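Inulin fructotransferase (Bacillus sp. snu-7, PDB 2INV) cleaves inulin by intramolecular fructosyl transfer, releasing a cyclic di-fructose anhydride, on a right-handed parallel beta-helix scaffold. Local coordinates at residues F89-I94 with I202-N207. Sequence-based numbering, arbitrary orientation.
With FRU (beta-D-fructofuranose), chain D.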
# COMPACT_ATOMS: atom_id res chain seq x y z
N PHE A 89 -9.77 -16.23 6.48
CA PHE A 89 -11.01 -16.16 5.71
C PHE A 89 -11.35 -17.51 5.08
O PHE A 89 -10.48 -18.32 4.76
CB PHE A 89 -10.95 -15.09 4.62
CG PHE A 89 -12.22 -15.00 3.82
CD1 PHE A 89 -12.40 -15.79 2.69
CD2 PHE A 89 -13.26 -14.17 4.23
CE1 PHE A 89 -13.60 -15.76 1.98
CE2 PHE A 89 -14.47 -14.13 3.52
CZ PHE A 89 -14.63 -14.93 2.40
N PHE A 90 -12.65 -17.71 4.91
CA PHE A 90 -13.21 -18.92 4.34
C PHE A 90 -14.59 -18.52 3.81
O PHE A 90 -15.38 -17.90 4.51
CB PHE A 90 -13.32 -20.01 5.42
CG PHE A 90 -14.15 -21.21 5.04
CD1 PHE A 90 -15.52 -21.23 5.29
CD2 PHE A 90 -13.55 -22.33 4.49
CE1 PHE A 90 -16.28 -22.35 5.00
CE2 PHE A 90 -14.32 -23.48 4.19
CZ PHE A 90 -15.67 -23.48 4.45
N SER A 91 -14.84 -18.86 2.55
CA SER A 91 -16.08 -18.52 1.87
C SER A 91 -17.30 -19.29 2.38
O SER A 91 -17.61 -20.37 1.88
CB SER A 91 -15.91 -18.79 0.36
OG SER A 91 -17.10 -18.51 -0.36
N ARG A 92 -18.01 -18.72 3.35
CA ARG A 92 -19.20 -19.38 3.87
C ARG A 92 -20.29 -19.38 2.81
O ARG A 92 -21.16 -20.25 2.80
CB ARG A 92 -19.72 -18.67 5.13
CG ARG A 92 -19.06 -19.15 6.42
CD ARG A 92 -19.73 -18.53 7.63
NE ARG A 92 -19.20 -19.04 8.90
CZ ARG A 92 -19.43 -20.27 9.37
NH1 ARG A 92 -20.18 -21.12 8.68
NH2 ARG A 92 -18.91 -20.65 10.53
N SER A 93 -20.22 -18.41 1.91
CA SER A 93 -21.18 -18.27 0.83
C SER A 93 -21.15 -19.51 -0.06
O SER A 93 -22.18 -20.08 -0.37
CB SER A 93 -20.85 -17.03 -0.01
OG SER A 93 -21.89 -16.75 -0.94
N ILE A 94 -19.96 -19.92 -0.47
CA ILE A 94 -19.84 -21.09 -1.32
C ILE A 94 -20.25 -22.36 -0.56
O ILE A 94 -20.91 -23.23 -1.12
CB ILE A 94 -18.42 -21.21 -1.91
CG1 ILE A 94 -18.15 -19.99 -2.80
CG2 ILE A 94 -18.28 -22.49 -2.71
CD1 ILE A 94 -16.74 -19.88 -3.32
N ILE A 202 -12.34 -8.23 3.89
CA ILE A 202 -13.70 -8.01 4.37
C ILE A 202 -14.67 -8.44 3.28
O ILE A 202 -14.95 -7.67 2.36
CB ILE A 202 -13.93 -6.52 4.63
CG1 ILE A 202 -12.68 -5.92 5.27
CG2 ILE A 202 -15.14 -6.32 5.52
CD1 ILE A 202 -12.71 -4.43 5.41
N ALA A 203 -15.20 -9.65 3.37
CA ALA A 203 -16.12 -10.10 2.34
C ALA A 203 -17.23 -11.00 2.83
O ALA A 203 -17.15 -11.60 3.91
CB ALA A 203 -15.35 -10.78 1.23
N GLU A 204 -18.27 -11.09 2.00
CA GLU A 204 -19.43 -11.90 2.31
C GLU A 204 -20.02 -11.32 3.59
O GLU A 204 -20.45 -12.03 4.50
CB GLU A 204 -19.01 -13.37 2.45
CG GLU A 204 -18.53 -13.91 1.09
CD GLU A 204 -18.19 -15.39 1.08
OE1 GLU A 204 -18.44 -16.08 2.10
OE2 GLU A 204 -17.68 -15.88 0.05
N CYS A 205 -20.04 -9.99 3.63
CA CYS A 205 -20.59 -9.20 4.72
C CYS A 205 -21.68 -8.32 4.13
O CYS A 205 -21.59 -7.93 2.95
CB CYS A 205 -19.51 -8.32 5.34
SG CYS A 205 -18.36 -9.18 6.45
N GLY A 206 -22.71 -8.02 4.92
CA GLY A 206 -23.78 -7.18 4.40
C GLY A 206 -23.18 -5.84 4.03
O GLY A 206 -23.46 -5.28 2.98
N ASN A 207 -22.34 -5.33 4.93
CA ASN A 207 -21.64 -4.07 4.76
C ASN A 207 -20.19 -4.32 5.17
O ASN A 207 -19.94 -5.07 6.11
CB ASN A 207 -22.23 -2.99 5.67
CG ASN A 207 -23.71 -2.76 5.42
OD1 ASN A 207 -24.54 -3.59 5.79
ND2 ASN A 207 -24.04 -1.64 4.79
C1 FRU D . -19.37 -16.03 -3.71
C2 FRU D . -18.36 -14.84 -4.03
C3 FRU D . -18.15 -13.85 -2.85
C4 FRU D . -17.95 -12.47 -3.51
C5 FRU D . -18.74 -12.62 -4.78
C6 FRU D . -17.88 -12.11 -5.95
O1 FRU D . -20.54 -15.55 -2.98
O3 FRU D . -17.44 -13.95 -1.64
O4 FRU D . -18.34 -11.40 -2.67
O5 FRU D . -19.12 -14.04 -4.91
O6 FRU D . -18.75 -11.78 -6.95
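Glu204 reaches the turn at Ser91 with CG anti to its own carbonyl carbon (chi1 -66°) and the chain extended beyond CG, while Ser91 holds OG anti to its backbone N and thereby offers the hydroxyl to the carboxylate. The two carboxylate oxygens divide the work. Ser91 OG donates to the syn lone pair of Glu204 OE2 over 2.7 Å. The same hydroxyl, at the N-cap of helix 92-96, accepts from Ile94 N, and the two bonds together should restrict its rotation. Ser93 N donates to Glu204 OE1 at 2.9 Å. This bond is nearly straight at the hydrogen but arrives from 47° above the carboxylate plane. Phe89 meets the acid with its ring edge, CZ lying 3.8 Å from Glu204 CD. Ring and carboxylate planes are 74° apart. Farther round that edge, Phe89 CE2 approaches Ala203 CB at 4.2 Å, in the region of strand 201-203 of the beta-helix.

Sugar completes the cluster: fructose O3 donates to Glu204 OE2 at 2.6 Å. Ser93 OG and fructose O1 are hydrogen-bonded at 2.7 Å, with Pro251 O and Arg252 NH1 also binding this fructose. Glu204 OE2 thus accepts from both protein and ligand in a buried pocket, consistent with the start of helix 92-96 holding the carboxylate in place to receive the fructose O3 hydroxyl.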